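Local coordinates for protein putative beta-glucosidase (Bifidobacterium adolescentis, PDB 5WAB) that hydrolyses beta-glucosidic linkages as a family 3 glycoside hydrolase and may also release terminal arabinopyranose from ginsenoside Rb2, at residues A[335-340]-A[392-397]; A[360-365]-A[405-410]; A[432-437]-A[460-465]. One frame throughout, in Å; residues are numbered along the deposited sequence.

Contact 1: residues A[335-340]-A[392-397]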
loop_
_atom_site.group_PDB
_atom_site.type_symbol
_atom_site.label_atom_id
_atom_site.label_comp_id
_atom_site.label_asym_id
_atom_site.label_seq_id
_atom_site.Cartn_x
_atom_site.Cartn_y
_atom_site.Cartn_z
ATOM N N ALA A 335 -4.038 32.612 9.765
ATOM C CA ALA A 335 -5.386 32.528 9.224
ATOM C C ALA A 335 -5.608 31.105 8.739
ATOM O O ALA A 335 -4.974 30.667 7.774
ATOM C CB ALA A 335 -5.589 33.519 8.087
ATOM N N VAL A 336 -6.497 30.382 9.402
ATOM C CA VAL A 336 -6.801 29.010 9.026
ATOM C C VAL A 336 -8.096 29.033 8.226
ATOM O O VAL A 336 -9.128 29.513 8.712
ATOM C CB VAL A 336 -6.902 28.097 10.257
ATOM C CG1 VAL A 336 -7.336 26.704 9.841
ATOM C CG2 VAL A 336 -5.568 28.049 10.992
ATOM N N ILE A 337 -8.034 28.540 6.989
ATOM C CA ILE A 337 -9.164 28.556 6.065
ATOM C C ILE A 337 -9.386 27.150 5.527
ATOM O O ILE A 337 -8.432 26.447 5.184
ATOM C CB ILE A 337 -8.946 29.555 4.905
ATOM C CG1 ILE A 337 -8.734 30.971 5.442
ATOM C CG2 ILE A 337 -10.125 29.544 3.945
ATOM C CD1 ILE A 337 -8.496 31.983 4.358
ATOM N N GLY A 338 -10.650 26.745 5.452
ATOM C CA GLY A 338 -10.987 25.425 4.924
ATOM C C GLY A 338 -11.682 24.598 5.986
ATOM O O GLY A 338 -11.188 24.422 7.100
ATOM N N GLU A 339 -12.856 24.072 5.622
ATOM C CA GLU A 339 -13.674 23.304 6.556
ATOM C C GLU A 339 -12.968 22.038 7.034
ATOM O O GLU A 339 -13.337 21.489 8.077
ATOM C CB GLU A 339 -15.018 22.964 5.903
ATOM C CG GLU A 339 -16.029 22.280 6.812
ATOM C CD GLU A 339 -16.332 23.091 8.053
ATOM O OE1 GLU A 339 -16.391 24.335 7.950
ATOM O OE2 GLU A 339 -16.519 22.486 9.130
ATOM N N PHE A 340 -11.974 21.552 6.286
ATOM C CA PHE A 340 -11.225 20.378 6.721
ATOM C C PHE A 340 -10.521 20.621 8.051
ATOM O O PHE A 340 -10.250 19.670 8.793
ATOM C CB PHE A 340 -10.196 19.979 5.662
ATOM C CG PHE A 340 -10.797 19.494 4.372
ATOM C CD1 PHE A 340 -11.371 18.236 4.290
ATOM C CD2 PHE A 340 -10.766 20.283 3.237
ATOM C CE1 PHE A 340 -11.918 17.783 3.100
ATOM C CE2 PHE A 340 -11.310 19.835 2.047
ATOM C CZ PHE A 340 -11.887 18.584 1.979
ATOM N N ALA A 392 -16.087 35.372 0.834
ATOM C CA ALA A 392 -15.693 36.725 1.213
ATOM C C ALA A 392 -15.151 36.776 2.638
ATOM O O ALA A 392 -14.199 37.516 2.916
ATOM C CB ALA A 392 -16.875 37.681 1.053
ATOM N N GLU A 393 -15.755 36.021 3.560
ATOM C CA GLU A 393 -15.231 35.974 4.922
ATOM C C GLU A 393 -13.808 35.435 4.942
ATOM O O GLU A 393 -12.949 35.952 5.668
ATOM C CB GLU A 393 -16.126 35.116 5.819
ATOM C CG GLU A 393 -15.617 35.037 7.259
ATOM C CD GLU A 393 -16.143 33.837 8.026
ATOM O OE1 GLU A 393 -16.888 33.018 7.441
ATOM O OE2 GLU A 393 -15.796 33.707 9.221
ATOM N N ALA A 394 -13.534 34.403 4.137
ATOM C CA ALA A 394 -12.190 33.840 4.098
ATOM C C ALA A 394 -11.199 34.829 3.506
ATOM O O ALA A 394 -10.010 34.779 3.835
ATOM C CB ALA A 394 -12.179 32.534 3.304
ATOM N N VAL A 395 -11.661 35.719 2.626
ATOM C CA VAL A 395 -10.777 36.741 2.077
ATOM C C VAL A 395 -10.481 37.809 3.123
ATOM O O VAL A 395 -9.356 38.316 3.205
ATOM C CB VAL A 395 -11.364 37.344 0.788
ATOM C CG1 VAL A 395 -10.527 38.527 0.332
ATOM C CG2 VAL A 395 -11.414 36.297 -0.307
ATOM N N GLU A 396 -11.487 38.201 3.916
ATOM C CA GLU A 396 -11.224 39.176 4.973
ATOM C C GLU A 396 -10.260 38.603 6.000
ATOM O O GLU A 396 -9.383 39.312 6.506
ATOM C CB GLU A 396 -12.531 39.604 5.639
ATOM C CG GLU A 396 -13.348 40.562 4.800
ATOM C CD GLU A 396 -12.681 41.917 4.660
ATOM O OE1 GLU A 396 -12.103 42.407 5.655
ATOM O OE2 GLU A 396 -12.718 42.482 3.548
ATOM N N THR A 397 -10.403 37.320 6.313
ATOM C CA THR A 397 -9.363 36.619 7.035
ATOM C C THR A 397 -8.194 36.435 6.066
ATOM O O THR A 397 -8.357 36.556 4.852
ATOM C CB THR A 397 -9.896 35.284 7.562
ATOM O OG1 THR A 397 -11.089 35.520 8.317
ATOM C CG2 THR A 397 -8.904 34.635 8.488
#

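Contact 2: residues A[360-365]-A[405-410]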
loop_
_atom_site.group_PDB
_atom_site.type_symbol
_atom_site.label_atom_id
_atom_site.label_comp_id
_atom_site.label_asym_id
_atom_site.label_seq_id
_atom_site.Cartn_x
_atom_site.Cartn_y
_atom_site.Cartn_z
ATOM N N THR A 360 -8.783 14.873 17.708
ATOM C CA THR A 360 -8.750 16.320 17.896
ATOM C C THR A 360 -8.396 16.977 16.572
ATOM O O THR A 360 -7.343 16.692 15.993
ATOM C CB THR A 360 -7.747 16.720 18.985
ATOM O OG1 THR A 360 -8.126 16.131 20.236
ATOM C CG2 THR A 360 -7.695 18.236 19.139
ATOM N N SER A 361 -9.268 17.864 16.104
ATOM C CA SER A 361 -9.056 18.514 14.825
ATOM C C SER A 361 -7.851 19.450 14.886
ATOM O O SER A 361 -7.269 19.702 15.945
ATOM C CB SER A 361 -10.306 19.287 14.413
ATOM O OG SER A 361 -10.516 20.392 15.275
ATOM N N PHE A 362 -7.488 19.979 13.721
ATOM C CA PHE A 362 -6.376 20.919 13.660
ATOM C C PHE A 362 -6.710 22.201 14.409
ATOM O O PHE A 362 -5.848 22.771 15.089
ATOM C CB PHE A 362 -6.020 21.218 12.203
ATOM C CG PHE A 362 -4.790 22.066 12.041
ATOM C CD1 PHE A 362 -3.530 21.534 12.272
ATOM C CD2 PHE A 362 -4.893 23.397 11.659
ATOM C CE1 PHE A 362 -2.397 22.308 12.122
ATOM C CE2 PHE A 362 -3.759 24.179 11.509
ATOM C CZ PHE A 362 -2.509 23.632 11.741
ATOM N N LEU A 363 -7.965 22.655 14.311
ATOM C CA LEU A 363 -8.386 23.855 15.027
ATOM C C LEU A 363 -8.300 23.659 16.536
ATOM O O LEU A 363 -7.702 24.475 17.248
ATOM C CB LEU A 363 -9.808 24.242 14.617
ATOM C CG LEU A 363 -9.988 24.921 13.256
ATOM C CD1 LEU A 363 -11.427 25.374 13.091
ATOM C CD2 LEU A 363 -9.028 26.094 13.094
ATOM N N ASP A 364 -8.907 22.585 17.045
ATOM C CA ASP A 364 -8.826 22.311 18.474
ATOM C C ASP A 364 -7.394 22.058 18.919
ATOM O O ASP A 364 -7.060 22.291 20.087
ATOM C CB ASP A 364 -9.722 21.129 18.836
ATOM C CG ASP A 364 -11.190 21.446 18.670
ATOM O OD1 ASP A 364 -11.536 22.645 18.649
ATOM O OD2 ASP A 364 -11.999 20.500 18.562
ATOM N N THR A 365 -6.527 21.599 18.013
ATOM C CA THR A 365 -5.131 21.401 18.389
ATOM C C THR A 365 -4.440 22.740 18.602
ATOM O O THR A 365 -3.748 22.940 19.607
ATOM C CB THR A 365 -4.395 20.578 17.328
ATOM O OG1 THR A 365 -4.990 19.278 17.221
ATOM C CG2 THR A 365 -2.934 20.411 17.708
ATOM N N LEU A 405 -3.033 29.208 6.468
ATOM C CA LEU A 405 -3.020 27.754 6.329
ATOM C C LEU A 405 -4.369 27.334 5.759
ATOM O O LEU A 405 -5.375 27.307 6.472
ATOM C CB LEU A 405 -2.745 27.095 7.675
ATOM C CG LEU A 405 -1.419 27.496 8.323
ATOM C CD1 LEU A 405 -1.242 26.835 9.683
ATOM C CD2 LEU A 405 -0.257 27.165 7.397
ATOM N N MET A 406 -4.393 27.021 4.466
ATOM C CA MET A 406 -5.622 26.655 3.777
ATOM C C MET A 406 -5.684 25.148 3.602
ATOM O O MET A 406 -4.773 24.547 3.025
ATOM C CB MET A 406 -5.716 27.332 2.415
ATOM C CG MET A 406 -7.063 27.130 1.764
ATOM S SD MET A 406 -7.232 28.181 0.331
ATOM C CE MET A 406 -6.883 29.762 1.089
ATOM N N PHE A 407 -6.769 24.546 4.082
ATOM C CA PHE A 407 -6.935 23.095 4.072
ATOM C C PHE A 407 -7.918 22.718 2.970
ATOM O O PHE A 407 -9.114 23.015 3.061
ATOM C CB PHE A 407 -7.400 22.605 5.440
ATOM C CG PHE A 407 -6.331 22.671 6.494
ATOM C CD1 PHE A 407 -5.936 23.890 7.026
ATOM C CD2 PHE A 407 -5.724 21.520 6.955
ATOM C CE1 PHE A 407 -4.956 23.960 7.994
ATOM C CE2 PHE A 407 -4.739 21.582 7.928
ATOM C CZ PHE A 407 -4.356 22.801 8.444
ATOM N N LEU A 408 -7.410 22.071 1.929
ATOM C CA LEU A 408 -8.191 21.682 0.767
ATOM C C LEU A 408 -8.151 20.164 0.599
ATOM O O LEU A 408 -7.431 19.451 1.307
ATOM C CB LEU A 408 -7.654 22.382 -0.479
ATOM C CG LEU A 408 -7.441 23.884 -0.290
ATOM C CD1 LEU A 408 -6.744 24.505 -1.500
ATOM C CD2 LEU A 408 -8.773 24.569 -0.002
ATOM N N GLY A 409 -8.910 19.670 -0.366
ATOM C CA GLY A 409 -8.879 18.257 -0.648
ATOM C C GLY A 409 -10.246 17.733 -1.037
ATOM O O GLY A 409 -11.140 18.489 -1.418
ATOM N N LEU A 410 -10.383 16.410 -0.934
ATOM C CA LEU A 410 -11.566 15.709 -1.404
ATOM C C LEU A 410 -12.527 15.478 -0.252
ATOM O O LEU A 410 -12.118 14.911 0.770
ATOM C CB LEU A 410 -11.168 14.373 -2.016
ATOM C CG LEU A 410 -10.139 14.413 -3.141
ATOM C CD1 LEU A 410 -9.798 12.992 -3.577
ATOM C CD2 LEU A 410 -10.663 15.229 -4.303
#

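Contact 3: residues A[432-437]-A[460-465]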
loop_
_atom_site.group_PDB
_atom_site.type_symbol
_atom_site.label_atom_id
_atom_site.label_comp_id
_atom_site.label_asym_id
_atom_site.label_seq_id
_atom_site.Cartn_x
_atom_site.Cartn_y
_atom_site.Cartn_z
ATOM N N GLU A 432 -11.328 28.051 -6.698
ATOM C CA GLU A 432 -11.733 29.449 -6.801
ATOM C C GLU A 432 -11.424 30.211 -5.522
ATOM O O GLU A 432 -10.963 31.357 -5.572
ATOM C CB GLU A 432 -13.220 29.558 -7.134
ATOM C CG GLU A 432 -13.567 29.251 -8.579
ATOM C CD GLU A 432 -15.052 29.023 -8.780
ATOM O OE1 GLU A 432 -15.450 27.871 -9.067
ATOM O OE2 GLU A 432 -15.823 29.998 -8.633
ATOM N N LEU A 433 -11.670 29.592 -4.365
ATOM C CA LEU A 433 -11.367 30.253 -3.099
ATOM C C LEU A 433 -9.873 30.498 -2.953
ATOM O O LEU A 433 -9.454 31.561 -2.479
ATOM C CB LEU A 433 -11.888 29.422 -1.930
ATOM C CG LEU A 433 -11.460 29.943 -0.560
ATOM C CD1 LEU A 433 -12.170 31.240 -0.242
ATOM C CD2 LEU A 433 -11.736 28.905 0.510
ATOM N N LEU A 434 -9.054 29.523 -3.350
ATOM C CA LEU A 434 -7.609 29.708 -3.295
ATOM C C LEU A 434 -7.167 30.873 -4.173
ATOM O O LEU A 434 -6.347 31.698 -3.751
ATOM C CB LEU A 434 -6.903 28.419 -3.711
ATOM C CG LEU A 434 -5.382 28.485 -3.890
ATOM C CD1 LEU A 434 -4.688 28.984 -2.628
ATOM C CD2 LEU A 434 -4.838 27.122 -4.308
ATOM N N LYS A 435 -7.715 30.972 -5.390
ATOM C CA LYS A 435 -7.371 32.088 -6.269
ATOM C C LYS A 435 -7.763 33.420 -5.646
ATOM O O LYS A 435 -7.004 34.395 -5.714
ATOM C CB LYS A 435 -8.053 31.932 -7.631
ATOM C CG LYS A 435 -7.549 30.775 -8.486
ATOM C CD LYS A 435 -8.539 30.428 -9.600
ATOM C CE LYS A 435 -7.846 29.771 -10.794
ATOM N NZ LYS A 435 -7.043 28.571 -10.411
ATOM N N ALA A 436 -8.941 33.476 -5.021
ATOM C CA ALA A 436 -9.401 34.719 -4.409
ATOM C C ALA A 436 -8.551 35.087 -3.204
ATOM O O ALA A 436 -8.216 36.261 -3.009
ATOM C CB ALA A 436 -10.870 34.594 -4.011
ATOM N N VAL A 437 -8.196 34.105 -2.376
ATOM C CA VAL A 437 -7.348 34.397 -1.229
ATOM C C VAL A 437 -5.968 34.854 -1.692
ATOM O O VAL A 437 -5.390 35.791 -1.127
ATOM C CB VAL A 437 -7.274 33.172 -0.296
ATOM C CG1 VAL A 437 -6.184 33.353 0.756
ATOM C CG2 VAL A 437 -8.625 32.929 0.367
ATOM N N ALA A 460 -1.052 25.174 -8.167
ATOM C CA ALA A 460 0.100 25.306 -7.283
ATOM C C ALA A 460 0.701 26.708 -7.299
ATOM O O ALA A 460 1.401 27.080 -6.350
ATOM C CB ALA A 460 1.164 24.276 -7.658
ATOM N N GLY A 461 0.461 27.488 -8.355
ATOM C CA GLY A 461 1.003 28.835 -8.420
ATOM C C GLY A 461 0.457 29.775 -7.364
ATOM O O GLY A 461 1.052 30.828 -7.113
ATOM N N ASN A 462 -0.670 29.430 -6.751
ATOM C CA ASN A 462 -1.275 30.255 -5.715
ATOM C C ASN A 462 -0.843 29.850 -4.313
ATOM O O ASN A 462 -1.331 30.427 -3.335
ATOM C CB ASN A 462 -2.801 30.206 -5.833
ATOM C CG ASN A 462 -3.281 30.554 -7.229
ATOM O OD1 ASN A 462 -3.401 31.730 -7.581
ATOM N ND2 ASN A 462 -3.563 29.534 -8.032
ATOM N N ALA A 463 0.066 28.887 -4.189
ATOM C CA ALA A 463 0.514 28.407 -2.890
ATOM C C ALA A 463 2.033 28.409 -2.853
ATOM O O ALA A 463 2.683 27.897 -3.772
ATOM C CB ALA A 463 -0.021 27.001 -2.606
ATOM N N LYS A 464 2.593 28.989 -1.791
ATOM C CA LYS A 464 4.034 28.927 -1.592
ATOM C C LYS A 464 4.445 27.602 -0.975
ATOM O O LYS A 464 5.526 27.088 -1.279
ATOM C CB LYS A 464 4.498 30.095 -0.717
ATOM N N GLY A 465 3.596 27.038 -0.123
ATOM C CA GLY A 465 3.855 25.756 0.496
ATOM C C GLY A 465 2.712 24.792 0.260
ATOM O O GLY A 465 1.544 25.175 0.383
HETATM O O HOH W 1 -3.624 28.819 -10.584
#

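Contact 1: residues A[335-340]-A[392-397]
With chi1 at -59°, I337 turns CG2 anti to its backbone N and CG1 anti to its carbonyl carbon, and chi2 at 179° carries CD1 straight on from CG1. This fork is what meets the helix: CG2 of I337 lies 3.7 Å from CB of A394, while CD1 of I337 passes that same methyl at 3.9 Å and ends 3.2 Å from the carbonyl O of A394. The A394 methyl therefore faces both branches of the isoleucine, and the helix backbone can approach the strand closely, the CA atoms of I337 and A394 being 6.4 Å apart. Three residues on, T397 has chi1 near -53°, which sets CG2 anti to N and directs it at the strand, where it meets CB of A335 at 3.5 Å. The same torsion places OG1 beside the backbone N, from where it makes a weak bond to the carbonyl O of E393. The threonine thus presents its methyl to the strand and its hydroxyl to its own helix. All the cross-contact pairs found are van der Waals contacts, and together they bury 178 Å². V336, between the two contacting strand residues, points its CB away and packs on A341 and F407. On the helix side, A394 and T397 also reach A376 on strand 373-376, and I337 and A394 share L433 of helix 428-438. Alternate strand residues meet residues three apart on 392-397, a helix layered on the parallel part of a mixed sheet (strands 373-376, 334-337 and 403-409) in the alpha/beta domain of the GH3 C-terminal region.

Contact 2: residues A[360-365]-A[405-410]
One face of the F362 ring receives CZ of F407, which stands 3.3 Å above the plane and is offset toward the rim, over the CD2 and CE2 side. At the edge of the same ring, near its plane, CD1 of L405 lies 4.0 Å from CZ of F362. The two aromatic rings meet at a slant, their planes inclined at 45° and their centroids 4.7 Å apart. The para carbon of F407 makes the closest approach, CZ lying 3.3 Å from CD2 of F362, with CE1 of F407 at 3.7 Å from that same CD2. F362 reaches the sheet because its CG is anti to the backbone N (chi1 -174°), and its side chain crosses those of L405 and F407 at about a right angle. The contact is wholly apolar across 131 Å² of buried surface. The start of the helix is fixed separately: S361 is its N-cap, with OG accepting from N of D364 at 3.2 Å and an N-H...O angle of 173°. The carbonyl O of S361 takes two donors of its own, N and OG1 of T365, which arrive from opposite faces of its plane; the hydroxyl bond is 2.6 Å long. These bonds secure the first turn, which F362 opens. Beyond the pair, F362 also packs on L480 and I484 of helix 476-484, while L405 and F407 touch V445 and V447 of strand 444-449. M406, the residue between them, instead packs on L434 and V437 of helix 428-438, so strand 403-409 lies between helices 362-368 and 428-438.

Contact 3: residues A[432-437]-A[460-465]
L434 overlaps the aliphatic base of N462: its CG lies 3.7 Å from CB of N462, and its CD1 comes equally near, 3.7 Å, to the carbonyl O of that residue. CD2 adds a looser approach to the same CB at 4.0 Å, so the branch point and both methyls of the leucine gather round one asparagine. CG of L434 reaches there by standing anti to its backbone N (chi1 172°). The amide of N462 passes at a slant across the start of the K435 side chain, where ND2 is 4.2 Å from CG of K435 and OD1 lies near the lysine CA; at such lengths these are packing contacts. A water joins the two polar ends, accepting from ND2 of N462 at 2.7 Å and, weakly, from NZ of K435 at 3.4 Å. The bend at chi4 of the lysine, 54°, brings NZ round to this water. ND2 of N462 also donates to the carbonyl O of W459, so two acceptors hold the amide nitrogen. The leucine is thus buried, while the lysine is exposed and linked to the asparagine through water. L434 also touches W459 in the preceding loop and I444 and V446 of strand 444-449. Helix 428-438 leads into strand 444-449, and residues 460-464 lead into strand 465-468, which lies beside 444-449 and parallel to it, an arrangement of helix, strand and connecting loop typical of an alpha/beta sandwich domain.

All three contacts are built around one mixed sheet of the GH3 C-terminal region. Contact 1 and contact 2, whose centres are about 11 Å apart, meet through neighbouring strands 334-337 and 403-409: O of I337 is 2.8 Å from N of F407, and O of A335 is 2.8 Å from N of L405, both probable hydrogen bonds. Contacts 1 and 3, with centres about 12 Å apart, touch helix to helix where CG2 of V395 lies 4.1 Å from CB of A436. Contacts 2 and 3 have centres about 16 Å apart and join where CD1 of L408 sits 4.3 Å from CD2 of L434. Along the chain, contacts 1 and 2 interleave, and contact 3 follows both.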